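Long-range contact in small ribosomal subunit biogenesis GTPase RsgA (Thermotoga maritima, PDB 1U0L), which is a zinc-binding, circularly permuted GTPase that probably hydrolyses GTP slowly and assists late maturation of the small (30S) ribosomal subunit: residues Val16-Asn21 with Ile49-Arg54. Numbering follows the deposited sequence.
Sequences VSFHSN and IYVGDR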
ATOM      1  N   VAL A  16       2.589   0.261 -17.631  1.00 42.01           N
ATOM      2  CA  VAL A  16       3.596   0.724 -16.692  1.00 41.18           C
ATOM      3  C   VAL A  16       3.779   2.232 -16.600  1.00 42.41           C
ATOM      4  O   VAL A  16       4.405   2.726 -15.660  1.00 42.32           O
ATOM      5  CB  VAL A  16       4.928   0.097 -17.014  1.00 29.63           C
ATOM      6  CG1 VAL A  16       4.875  -1.405 -16.736  1.00 28.03           C
ATOM      7  CG2 VAL A  16       5.267   0.394 -18.461  1.00 28.88           C
ATOM      8  N   SER A  17       3.254   2.965 -17.571  1.00 32.96           N
ATOM      9  CA  SER A  17       3.356   4.420 -17.528  1.00 34.82           C
ATOM     10  C   SER A  17       2.627   5.062 -18.692  1.00 36.32           C
ATOM     11  O   SER A  17       2.234   4.384 -19.638  1.00 35.33           O
ATOM     12  CB  SER A  17       4.821   4.865 -17.548  1.00 36.05           C
ATOM     13  OG  SER A  17       5.376   4.707 -18.839  1.00 35.75           O
ATOM     14  N   PHE A  18       2.441   6.375 -18.605  1.00 46.66           N
ATOM     15  CA  PHE A  18       1.776   7.123 -19.658  1.00 50.33           C
ATOM     16  C   PHE A  18       2.703   8.201 -20.212  1.00 52.88           C
ATOM     17  O   PHE A  18       2.937   9.230 -19.589  1.00 52.86           O
ATOM     18  CB  PHE A  18       0.478   7.709 -19.122  1.00 45.37           C
ATOM     19  CG  PHE A  18      -0.532   6.666 -18.765  1.00 45.40           C
ATOM     20  CD1 PHE A  18      -0.288   5.772 -17.733  1.00 46.09           C
ATOM     21  CD2 PHE A  18      -1.713   6.550 -19.482  1.00 46.77           C
ATOM     22  CE1 PHE A  18      -1.204   4.774 -17.420  1.00 45.88           C
ATOM     23  CE2 PHE A  18      -2.638   5.555 -19.178  1.00 47.20           C
ATOM     24  CZ  PHE A  18      -2.381   4.665 -18.144  1.00 46.86           C
ATOM     25  N   HIS A  19       3.227   7.935 -21.402  1.00 75.31           N
ATOM     26  CA  HIS A  19       4.162   8.824 -22.081  1.00 78.47           C
ATOM     27  C   HIS A  19       3.521   9.478 -23.321  1.00 79.38           C
ATOM     28  O   HIS A  19       2.636   8.897 -23.950  1.00 78.55           O
ATOM     29  CB  HIS A  19       5.392   7.997 -22.477  1.00 86.00           C
ATOM     30  CG  HIS A  19       6.602   8.810 -22.807  1.00 90.03           C
ATOM     31  ND1 HIS A  19       6.644   9.690 -23.865  1.00 92.00           N
ATOM     32  CD2 HIS A  19       7.823   8.861 -22.227  1.00 91.92           C
ATOM     33  CE1 HIS A  19       7.838  10.251 -23.924  1.00 93.61           C
ATOM     34  NE2 HIS A  19       8.574   9.764 -22.941  1.00 93.76           N
ATOM     35  N   SER A  20       3.976  10.683 -23.659  1.00 67.15           N
ATOM     36  CA  SER A  20       3.480  11.447 -24.815  1.00 66.66           C
ATOM     37  C   SER A  20       2.014  11.219 -25.213  1.00 67.73           C
ATOM     38  O   SER A  20       1.700  10.988 -26.385  1.00 65.97           O
ATOM     39  CB  SER A  20       4.389  11.231 -26.051  1.00 39.52           C
ATOM     40  OG  SER A  20       5.343  10.188 -25.864  1.00 34.72           O
ATOM     41  N   ASN A  21       1.126  11.306 -24.225  1.00 82.49           N
ATOM     42  CA  ASN A  21      -0.314  11.135 -24.428  1.00 82.55           C
ATOM     43  C   ASN A  21      -0.649   9.748 -24.989  1.00 82.48           C
ATOM     44  O   ASN A  21      -1.584   9.591 -25.773  1.00 81.90           O
ATOM     45  CB  ASN A  21      -0.828  12.239 -25.361  1.00 56.35           C
ATOM     46  CG  ASN A  21      -2.294  12.576 -25.137  1.00 56.88           C
ATOM     47  OD1 ASN A  21      -2.791  13.591 -25.630  1.00 55.95           O
ATOM     48  ND2 ASN A  21      -2.993  11.725 -24.401  1.00 57.23           N
ATOM     49  N   ILE A  49      -8.392   3.279 -18.300  1.00 46.99           N
ATOM     50  CA  ILE A  49      -7.203   2.467 -18.118  1.00 41.49           C
ATOM     51  C   ILE A  49      -6.216   3.175 -17.199  1.00 39.48           C
ATOM     52  O   ILE A  49      -6.107   4.403 -17.218  1.00 41.25           O
ATOM     53  CB  ILE A  49      -6.535   2.159 -19.466  1.00 37.53           C
ATOM     54  CG1 ILE A  49      -5.689   0.892 -19.344  1.00 38.31           C
ATOM     55  CG2 ILE A  49      -5.650   3.315 -19.899  1.00 34.40           C
ATOM     56  CD1 ILE A  49      -5.117   0.401 -20.669  1.00 37.68           C
ATOM     57  N   TYR A  50      -5.493   2.407 -16.391  1.00 31.41           N
ATOM     58  CA  TYR A  50      -4.550   2.987 -15.444  1.00 26.21           C
ATOM     59  C   TYR A  50      -3.218   2.246 -15.383  1.00 24.51           C
ATOM     60  O   TYR A  50      -3.046   1.195 -15.985  1.00 22.12           O
ATOM     61  CB  TYR A  50      -5.179   3.001 -14.045  1.00 29.84           C
ATOM     62  CG  TYR A  50      -6.451   3.816 -13.946  1.00 28.55           C
ATOM     63  CD1 TYR A  50      -7.697   3.198 -13.815  1.00 28.58           C
ATOM     64  CD2 TYR A  50      -6.412   5.209 -14.011  1.00 27.72           C
ATOM     65  CE1 TYR A  50      -8.874   3.953 -13.756  1.00 29.74           C
ATOM     66  CE2 TYR A  50      -7.572   5.972 -13.955  1.00 28.10           C
ATOM     67  CZ  TYR A  50      -8.802   5.346 -13.828  1.00 30.40           C
ATOM     68  OH  TYR A  50      -9.952   6.120 -13.785  1.00 31.06           O
ATOM     69  N   VAL A  51      -2.267   2.815 -14.652  1.00 26.28           N
ATOM     70  CA  VAL A  51      -0.971   2.181 -14.487  1.00 24.21           C
ATOM     71  C   VAL A  51      -1.224   0.945 -13.610  1.00 23.22           C
ATOM     72  O   VAL A  51      -1.932   1.010 -12.592  1.00 20.33           O
ATOM     73  CB  VAL A  51       0.016   3.122 -13.765  1.00 40.69           C
ATOM     74  CG1 VAL A  51       1.421   2.564 -13.838  1.00 40.32           C
ATOM     75  CG2 VAL A  51      -0.049   4.508 -14.369  1.00 40.56           C
ATOM     76  N   GLY A  52      -0.650  -0.182 -14.001  1.00 29.72           N
ATOM     77  CA  GLY A  52      -0.847  -1.387 -13.222  1.00 31.91           C
ATOM     78  C   GLY A  52      -1.957  -2.246 -13.795  1.00 33.02           C
ATOM     79  O   GLY A  52      -2.213  -3.355 -13.309  1.00 32.61           O
ATOM     80  N   ASP A  53      -2.623  -1.726 -14.824  1.00 30.50           N
ATOM     81  CA  ASP A  53      -3.701  -2.451 -15.474  1.00 31.38           C
ATOM     82  C   ASP A  53      -3.134  -3.481 -16.413  1.00 33.33           C
ATOM     83  O   ASP A  53      -2.171  -3.203 -17.132  1.00 34.54           O
ATOM     84  CB  ASP A  53      -4.610  -1.512 -16.256  1.00 29.69           C
ATOM     85  CG  ASP A  53      -5.915  -1.265 -15.542  1.00 30.17           C
ATOM     86  OD1 ASP A  53      -6.336  -2.169 -14.784  1.00 32.43           O
ATOM     87  OD2 ASP A  53      -6.528  -0.191 -15.734  1.00 29.52           O
ATOM     88  N   ARG A  54      -3.717  -4.678 -16.382  1.00 30.34           N
ATOM     89  CA  ARG A  54      -3.285  -5.763 -17.250  1.00 32.32           C
ATOM     90  C   ARG A  54      -4.048  -5.604 -18.560  1.00 32.16           C
ATOM     91  O   ARG A  54      -5.267  -5.395 -18.551  1.00 32.05           O
ATOM     92  CB  ARG A  54      -3.624  -7.104 -16.615  1.00 59.88           C
ATOM     93  CG  ARG A  54      -2.417  -7.976 -16.357  1.00 68.29           C
ATOM     94  CD  ARG A  54      -1.617  -7.477 -15.176  1.00 74.24           C
ATOM     95  NE  ARG A  54      -0.476  -8.341 -14.882  1.00 79.22           N
ATOM     96  CZ  ARG A  54       0.164  -8.346 -13.717  1.00 82.80           C
ATOM     97  NH1 ARG A  54      -0.232  -7.535 -12.742  1.00 83.36           N
ATOM     98  NH2 ARG A  54       1.194  -9.160 -13.525  1.00 83.54           N
TER
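Val16-Phe18, near the end of strand 11-19, runs at 117° to Ile49-Val51 of the loop that leads into strand 54-58, and the two backbones come nearest at Val16 and Val51, their CA atoms 5.3 Å apart. No hydrogen bond links the two segments; the contact is van der Waals packing, centred on Phe18. Its ring meets the loop edge-on, with CE1 against Val51 CG2 and Phe18 CE2 3.8 Å from Ile49 CG2. Between them, Phe18 CZ lies 3.8 Å from Tyr50 C. The Phe18 CB already points toward the loop, and with CG anti to the carbonyl carbon (chi1 -66°) the ring is carried on until its edge reaches Ile49 to Val51. A flat aromatic residue suits this place, since one edge can span three consecutive loop residues. Were Phe18 replaced by an alanine, Ile49 CG2 and Val51 CG2 would probably lose the ring they share, opening a gap between strand and loop. Both segments belong to the N-terminal OB-fold domain, whose five-stranded sheet closes by pairing strand 11-19 with strand 54-58; the contact lies beside that closure. Branched Val51 serves two neighbours, its CG1 lying 3.5 Å from Val16 O while CG2 takes the ring. Val51 is the second residue of a type II turn from Tyr50 to Asp53; Gly52, the third, has backbone angles (phi 97°) at which a side chain would collide with Val51 O. Asp53 braces the turn, OD2 accepting the N-H of Tyr50 (Tyr50 N to Asp53 OD2 2.9 Å), and OD1 forms a salt bridge with Arg73.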